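Local coordinates for ABC transporter, substrate binding protein (Aeropyrum pernix, PDB 3EAF), which probably captures a solute outside the cell and hands it to a membrane-bound ABC transporter for uptake, at residues P61-A64 with E65-R69; S92-V95 with D96-K99; K151-Y154 with S155-P158. One frame throughout, in Å; residues are numbered along the deposited sequence.

Along the chain the three contacts follow one another in series, each a local contact between residues three to five apart, on a helix or at its end. Interactions 1 and 2 belong to one lobe of the periplasmic binding fold: helices 61-74 and 85-98 flank the sheet that holds strands 3-11, 79-82 and 101-104. Their centres are 14 Å apart and they meet directly, the hydroxyl of Y68 reaching the carboxylate of D98. Interaction 3 follows strand 142-148 of the second sheet, its centre about 20 Å from that of interaction 1 and 22 Å from that of interaction 2. Its A153 and Y154 touch the start of helix 85-98, so that this helix starts near the second lobe and ends in interaction 2.

Interaction 1: residues P61-A64 with E65-R69; sequences PTTA and EEYYR
The backbone amide of Y67 donates to the carbonyl of T63 (N to O, 2.9 Å) in the straightest of the bonds here, at 169°. Around it run its helical neighbours, Y68 N to A64 O at 3.0 Å and E66 N to T62 O at 3.1 Å, whereas E65 N to P61 O, at 3.4 Å, is weak. That last carbonyl has a second partner: a water donates to P61 O at 3.0 Å and to E65 OE2, bridging backbone and side chain, while the same carboxylate oxygen forms a salt bridge with K90. A second water, 2.7 Å from T63 OG1, also reaches E66 OE1 weakly. The side chains of T63 and Y67 run alongside each other; with its methyl CG2 anti to the backbone N, T63 brings that carbon against the ring, 3.2 Å from Y67 CE2, a tight and oblique approach. T62 CG2 lies more loosely beside E66 OE2, at 3.6 Å. Just upstream, N60 OD1 accepts from the amides of T62 and T63. The chemistry is that of an amphipathic first turn: water joins P61 O to E65 and T63 to E66, A64 and Y68 are buried against helix 85-98, and K90 probably offsets the charge of E65.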
loop_
_atom_site.group_PDB
_atom_site.type_symbol
_atom_site.label_atom_id
_atom_site.label_comp_id
_atom_site.label_asym_id
_atom_site.label_seq_id
_atom_site.Cartn_x
_atom_site.Cartn_y
_atom_site.Cartn_z
ATOM N N PRO A 61 -6.927 15.699 6.443
ATOM C CA PRO A 61 -8.120 14.974 6.905
ATOM C C PRO A 61 -9.432 15.758 6.836
ATOM O O PRO A 61 -10.498 15.149 6.696
ATOM C CB PRO A 61 -7.787 14.625 8.361
ATOM C CG PRO A 61 -6.722 15.563 8.756
ATOM C CD PRO A 61 -5.958 15.923 7.532
ATOM N N THR A 62 -9.359 17.084 6.948
ATOM C CA THR A 62 -10.536 17.939 6.798
ATOM C C THR A 62 -11.001 17.890 5.347
ATOM O O THR A 62 -12.184 17.643 5.070
ATOM C CB THR A 62 -10.232 19.401 7.214
ATOM O OG1 THR A 62 -9.779 19.412 8.575
ATOM C CG2 THR A 62 -11.495 20.293 7.093
ATOM N N THR A 63 -10.052 18.108 4.436
ATOM C CA THR A 63 -10.287 18.051 2.994
ATOM C C THR A 63 -10.801 16.675 2.540
ATOM O O THR A 63 -11.695 16.601 1.693
ATOM C CB THR A 63 -9.009 18.441 2.208
ATOM O OG1 THR A 63 -8.444 19.630 2.774
ATOM C CG2 THR A 63 -9.326 18.707 0.746
ATOM N N ALA A 64 -10.254 15.596 3.106
ATOM C CA ALA A 64 -10.740 14.239 2.803
ATOM C C ALA A 64 -12.253 14.095 3.030
ATOM O O ALA A 64 -12.975 13.576 2.173
ATOM C CB ALA A 64 -9.998 13.211 3.629
ATOM N N GLU A 65 -12.721 14.553 4.190
ATOM C CA GLU A 65 -14.147 14.482 4.533
ATOM C C GLU A 65 -15.016 15.394 3.653
ATOM O O GLU A 65 -16.155 15.052 3.327
ATOM C CB GLU A 65 -14.353 14.791 6.021
ATOM C CG GLU A 65 -13.623 13.823 6.955
ATOM C CD GLU A 65 -13.964 14.021 8.419
ATOM O OE1 GLU A 65 -15.062 14.544 8.717
ATOM O OE2 GLU A 65 -13.132 13.650 9.279
ATOM N N GLU A 66 -14.472 16.543 3.264
ATOM C CA GLU A 66 -15.164 17.451 2.342
ATOM C C GLU A 66 -15.351 16.837 0.943
ATOM O O GLU A 66 -16.447 16.896 0.369
ATOM C CB GLU A 66 -14.432 18.793 2.268
ATOM C CG GLU A 66 -14.691 19.679 3.492
ATOM C CD GLU A 66 -13.628 20.742 3.717
ATOM O OE1 GLU A 66 -12.626 20.784 2.970
ATOM O OE2 GLU A 66 -13.800 21.541 4.663
ATOM N N TYR A 67 -14.286 16.243 0.405
ATOM C CA TYR A 67 -14.362 15.579 -0.897
ATOM C C TYR A 67 -15.205 14.307 -0.871
ATOM O O TYR A 67 -15.822 13.956 -1.881
ATOM C CB TYR A 67 -12.969 15.293 -1.457
ATOM C CG TYR A 67 -12.207 16.524 -1.897
ATOM C CD1 TYR A 67 -12.864 17.621 -2.456
ATOM C CD2 TYR A 67 -10.818 16.587 -1.776
ATOM C CE1 TYR A 67 -12.158 18.753 -2.868
ATOM C CE2 TYR A 67 -10.109 17.704 -2.196
ATOM C CZ TYR A 67 -10.787 18.786 -2.733
ATOM O OH TYR A 67 -10.089 19.899 -3.148
ATOM N N TYR A 68 -15.239 13.627 0.273
ATOM C CA TYR A 68 -16.116 12.466 0.443
ATOM C C TYR A 68 -17.587 12.859 0.309
ATOM O O TYR A 68 -18.348 12.207 -0.406
ATOM C CB TYR A 68 -15.907 11.766 1.791
ATOM C CG TYR A 68 -16.901 10.634 1.975
ATOM C CD1 TYR A 68 -16.729 9.424 1.296
ATOM C CD2 TYR A 68 -18.037 10.785 2.781
ATOM C CE1 TYR A 68 -17.648 8.386 1.428
ATOM C CE2 TYR A 68 -18.970 9.739 2.918
ATOM C CZ TYR A 68 -18.764 8.548 2.238
ATOM O OH TYR A 68 -19.654 7.504 2.359
ATOM N N ARG A 69 -17.974 13.922 1.015
ATOM C CA ARG A 69 -19.334 14.438 0.932
ATOM C C ARG A 69 -19.671 14.877 -0.501
ATOM O O ARG A 69 -20.754 14.588 -0.983
ATOM C CB ARG A 69 -19.582 15.547 1.964
ATOM C CG ARG A 69 -19.590 15.032 3.417
ATOM C CD ARG A 69 -20.073 16.077 4.431
ATOM N NE ARG A 69 -19.229 17.275 4.455
ATOM C CZ ARG A 69 -18.158 17.435 5.233
ATOM N NH1 ARG A 69 -17.771 16.474 6.071
ATOM N NH2 ARG A 69 -17.466 18.566 5.171
HETATM O O HOH W 1 -10.536 12.457 7.909
HETATM O O HOH W 2 -9.627 21.833 3.874
#

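Interaction 2: residues S92-V95 with D96-K99; sequences SDQV and DTDK
The amide of Q94 and the carboxylate of D98 meet one turn apart, their planes turned 47° against each other. The two flat groups play different parts. D98 OD2 lies in the plane of the Q94 amide and takes the N-H of NE2 at 3.1 Å in a nearly straight bond of 166°; relative to the carboxylate, however, NE2 stands well above the plane. A bend in the glutamine produces this meeting: CG sits anti to the backbone N (chi1 -166°), and the turn at chi2 then brings the amide round to D98, with Q94 CG also close to OD2, at 3.4 Å. The same carboxylate oxygen is shared further, since OD2 accepts from the hydroxyl of Y68 and forms a salt bridge with R72, both on helix 61-74. Three donors thus grip one oxygen, which would probably favour the charged form of D98.

The backbone bonds of the same turns are regular for the most part. D98 N donates to Q94 O at 2.8 Å and T97 N to D93 O at 3.1 Å, while D96 N to S92 O is weak, at 3.3 Å. T97 OG1 also lies 3.1 Å from D93 O. On another flank D93 is engaged by K114 through a salt bridge, and the buried V95 packs on Y68 and on N117. K99 then leaves the helix with a positive phi, closing it in a Schellman motif.

Strand 79-82, helix 85-98 and strand 101-104 make up a beta-alpha-beta unit, and this contact is the C-terminal end of its helix, where the chain turns back toward strand 101-104, which runs parallel to 79-82 in the sheet. Such repeated units build each lobe of type I periplasmic binding proteins, and here D98 ties the helix end to the neighbouring helix 61-74.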
loop_
_atom_site.group_PDB
_atom_site.type_symbol
_atom_site.label_atom_id
_atom_site.label_comp_id
_atom_site.label_asym_id
_atom_site.label_seq_id
_atom_site.Cartn_x
_atom_site.Cartn_y
_atom_site.Cartn_z
ATOM N N SER A 92 -14.586 4.840 7.331
ATOM C CA SER A 92 -14.986 3.445 7.127
ATOM C C SER A 92 -16.431 3.120 7.555
ATOM O O SER A 92 -17.128 2.376 6.858
ATOM C CB SER A 92 -13.980 2.485 7.773
ATOM O OG SER A 92 -13.793 2.785 9.146
ATOM N N ASP A 93 -16.877 3.673 8.686
ATOM C CA ASP A 93 -18.236 3.417 9.180
ATOM C C ASP A 93 -19.268 4.138 8.312
ATOM O O ASP A 93 -20.352 3.606 8.054
ATOM C CB ASP A 93 -18.397 3.846 10.650
ATOM C CG ASP A 93 -17.850 2.816 11.649
ATOM O OD1 ASP A 93 -17.667 1.628 11.295
ATOM O OD2 ASP A 93 -17.615 3.199 12.815
ATOM N N GLN A 94 -18.912 5.340 7.860
ATOM C CA GLN A 94 -19.761 6.130 6.973
ATOM C C GLN A 94 -19.946 5.475 5.587
ATOM O O GLN A 94 -21.062 5.444 5.065
ATOM C CB GLN A 94 -19.226 7.564 6.841
ATOM C CG GLN A 94 -20.219 8.559 6.212
ATOM C CD GLN A 94 -21.524 8.673 6.993
ATOM O OE1 GLN A 94 -21.517 8.867 8.210
ATOM N NE2 GLN A 94 -22.650 8.555 6.293
ATOM N N VAL A 95 -18.865 4.946 5.007
ATOM C CA VAL A 95 -18.957 4.275 3.694
ATOM C C VAL A 95 -19.800 2.990 3.754
ATOM O O VAL A 95 -20.405 2.588 2.759
ATOM C CB VAL A 95 -17.567 4.017 3.024
ATOM C CG1 VAL A 95 -16.738 5.303 2.981
ATOM C CG2 VAL A 95 -16.795 2.911 3.719
ATOM N N ASP A 96 -19.847 2.366 4.928
ATOM C CA ASP A 96 -20.725 1.222 5.154
ATOM C C ASP A 96 -22.185 1.684 5.140
ATOM O O ASP A 96 -23.010 1.129 4.423
ATOM C CB ASP A 96 -20.381 0.519 6.477
ATOM C CG ASP A 96 -21.368 -0.584 6.829
ATOM O OD1 ASP A 96 -21.634 -1.457 5.971
ATOM O OD2 ASP A 96 -21.875 -0.586 7.970
ATOM N N THR A 97 -22.478 2.719 5.928
ATOM C CA THR A 97 -23.794 3.364 5.942
ATOM C C THR A 97 -24.241 3.757 4.528
ATOM O O THR A 97 -25.353 3.427 4.105
ATOM C CB THR A 97 -23.774 4.603 6.864
ATOM O OG1 THR A 97 -23.417 4.196 8.191
ATOM C CG2 THR A 97 -25.128 5.290 6.900
ATOM N N ASP A 98 -23.347 4.424 3.797
ATOM C CA ASP A 98 -23.631 4.938 2.458
ATOM C C ASP A 98 -23.515 3.903 1.336
ATOM O O ASP A 98 -23.880 4.187 0.190
ATOM C CB ASP A 98 -22.730 6.131 2.159
ATOM C CG ASP A 98 -22.981 7.291 3.093
ATOM O OD1 ASP A 98 -24.125 7.412 3.592
ATOM O OD2 ASP A 98 -22.039 8.079 3.325
ATOM N N LYS A 99 -23.000 2.722 1.671
ATOM C CA LYS A 99 -22.848 1.610 0.724
ATOM C C LYS A 99 -21.948 1.945 -0.463
ATOM O O LYS A 99 -22.293 1.669 -1.618
ATOM C CB LYS A 99 -24.214 1.095 0.241
ATOM C CG LYS A 99 -25.141 0.634 1.350
ATOM C CD LYS A 99 -26.172 -0.344 0.795
ATOM C CE LYS A 99 -27.517 -0.233 1.499
ATOM N NZ LYS A 99 -27.432 -0.564 2.942
#

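Interaction 3: residues K151-Y154 with S155-P158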
loop_
_atom_site.group_PDB
_atom_site.type_symbol
_atom_site.label_atom_id
_atom_site.label_comp_id
_atom_site.label_asym_id
_atom_site.label_seq_id
_atom_site.Cartn_x
_atom_site.Cartn_y
_atom_site.Cartn_z
ATOM N N LYS A 151 2.535 10.435 15.654
ATOM C CA LYS A 151 1.356 11.298 15.477
ATOM C C LYS A 151 0.496 10.942 14.261
ATOM O O LYS A 151 -0.621 11.459 14.100
ATOM C CB LYS A 151 1.792 12.760 15.372
ATOM C CG LYS A 151 2.493 13.275 16.615
ATOM C CD LYS A 151 2.916 14.731 16.460
ATOM C CE LYS A 151 4.072 15.057 17.400
ATOM N NZ LYS A 151 4.253 16.528 17.550
ATOM N N VAL A 152 1.020 10.059 13.416
ATOM C CA VAL A 152 0.386 9.725 12.150
ATOM C C VAL A 152 -0.183 8.307 12.205
ATOM O O VAL A 152 0.548 7.350 12.478
ATOM C CB VAL A 152 1.389 9.901 10.987
ATOM C CG1 VAL A 152 0.770 9.488 9.657
ATOM C CG2 VAL A 152 1.857 11.360 10.920
ATOM N N ALA A 153 -1.490 8.181 11.960
ATOM C CA ALA A 153 -2.177 6.878 12.022
ATOM C C ALA A 153 -1.513 5.804 11.136
ATOM O O ALA A 153 -1.388 4.639 11.539
ATOM C CB ALA A 153 -3.662 7.033 11.672
ATOM N N TYR A 154 -1.100 6.206 9.934
ATOM C CA TYR A 154 -0.351 5.339 9.011
ATOM C C TYR A 154 0.956 4.818 9.616
ATOM O O TYR A 154 1.229 3.609 9.598
ATOM C CB TYR A 154 -0.081 6.096 7.700
ATOM C CG TYR A 154 1.179 5.694 6.949
ATOM C CD1 TYR A 154 1.374 4.372 6.508
ATOM C CD2 TYR A 154 2.165 6.636 6.664
ATOM C CE1 TYR A 154 2.526 4.000 5.821
ATOM C CE2 TYR A 154 3.327 6.272 5.965
ATOM C CZ TYR A 154 3.493 4.957 5.551
ATOM O OH TYR A 154 4.624 4.590 4.871
ATOM N N SER A 155 1.758 5.742 10.142
ATOM C CA SER A 155 3.069 5.414 10.711
ATOM C C SER A 155 2.965 4.495 11.927
ATOM O O SER A 155 3.865 3.695 12.182
ATOM C CB SER A 155 3.808 6.695 11.095
ATOM O OG SER A 155 3.921 7.555 9.982
ATOM N N ARG A 156 1.861 4.623 12.661
ATOM C CA ARG A 156 1.598 3.843 13.872
ATOM C C ARG A 156 1.016 2.456 13.600
ATOM O O ARG A 156 1.093 1.575 14.454
ATOM C CB ARG A 156 0.575 4.572 14.752
ATOM C CG ARG A 156 1.041 5.812 15.479
ATOM C CD ARG A 156 0.030 6.169 16.591
ATOM N NE ARG A 156 -1.307 6.489 16.077
ATOM C CZ ARG A 156 -1.770 7.727 15.882
ATOM N NH1 ARG A 156 -1.008 8.783 16.155
ATOM N NH2 ARG A 156 -3.006 7.917 15.426
ATOM N N SER A 157 0.427 2.271 12.422
ATOM C CA SER A 157 -0.555 1.194 12.203
ATOM C C SER A 157 -0.117 -0.224 12.613
ATOM O O SER A 157 -0.853 -0.893 13.349
ATOM C CB SER A 157 -1.107 1.217 10.766
ATOM O OG SER A 157 -2.133 0.248 10.599
ATOM N N PRO A 158 1.053 -0.696 12.133
ATOM C CA PRO A 158 1.459 -2.063 12.484
ATOM C C PRO A 158 2.311 -2.173 13.765
ATOM O O PRO A 158 2.680 -3.289 14.158
ATOM C CB PRO A 158 2.307 -2.468 11.281
ATOM C CG PRO A 158 2.998 -1.206 10.899
ATOM C CD PRO A 158 2.044 -0.067 11.233
#
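V152 and R156 set the backbone of this short turn: R156 N donates to V152 O at 3.0 Å, placed almost in line with the C=O bond. V152 occupies the N-cap position of the short helix that begins at A153; end to end, K151 to Y154 and S155 to P158 run 59° apart. The next bond is of the i to i+3 kind, S157 N to Y154 O at 3.2 Å, with the donor well above the carbonyl plane. The following residue, P158, has no amide hydrogen to continue the pattern, and its CD rests 4.1 Å from Y154 O.

R156 folds back over the start of the turn. Bent at chi3 (-62°), the side chain lays one face of its guanidinium over V152 C and the N of A153, and NH1 comes to 3.2 Å from K151 C; the hydrogen bond of NH1 itself goes to S150 O. The S155 hydroxyl packs beside V152, with OG 3.6 Å from CB, yet its polar partner is N207. The ring of Y154 has S155 CA over one face, and its hydroxyl is hydrogen-bonded to N231.

A glycerol, probably from the crystallisation liquor, lies about 3 Å from the Y154 side chain, which also touches Y59 and T85 of the first lobe. A turn following a strand of one sheet, with its tyrosine facing residues of the other lobe, is consistent with the interlobe cleft where type I periplasmic binding proteins hold their ligands.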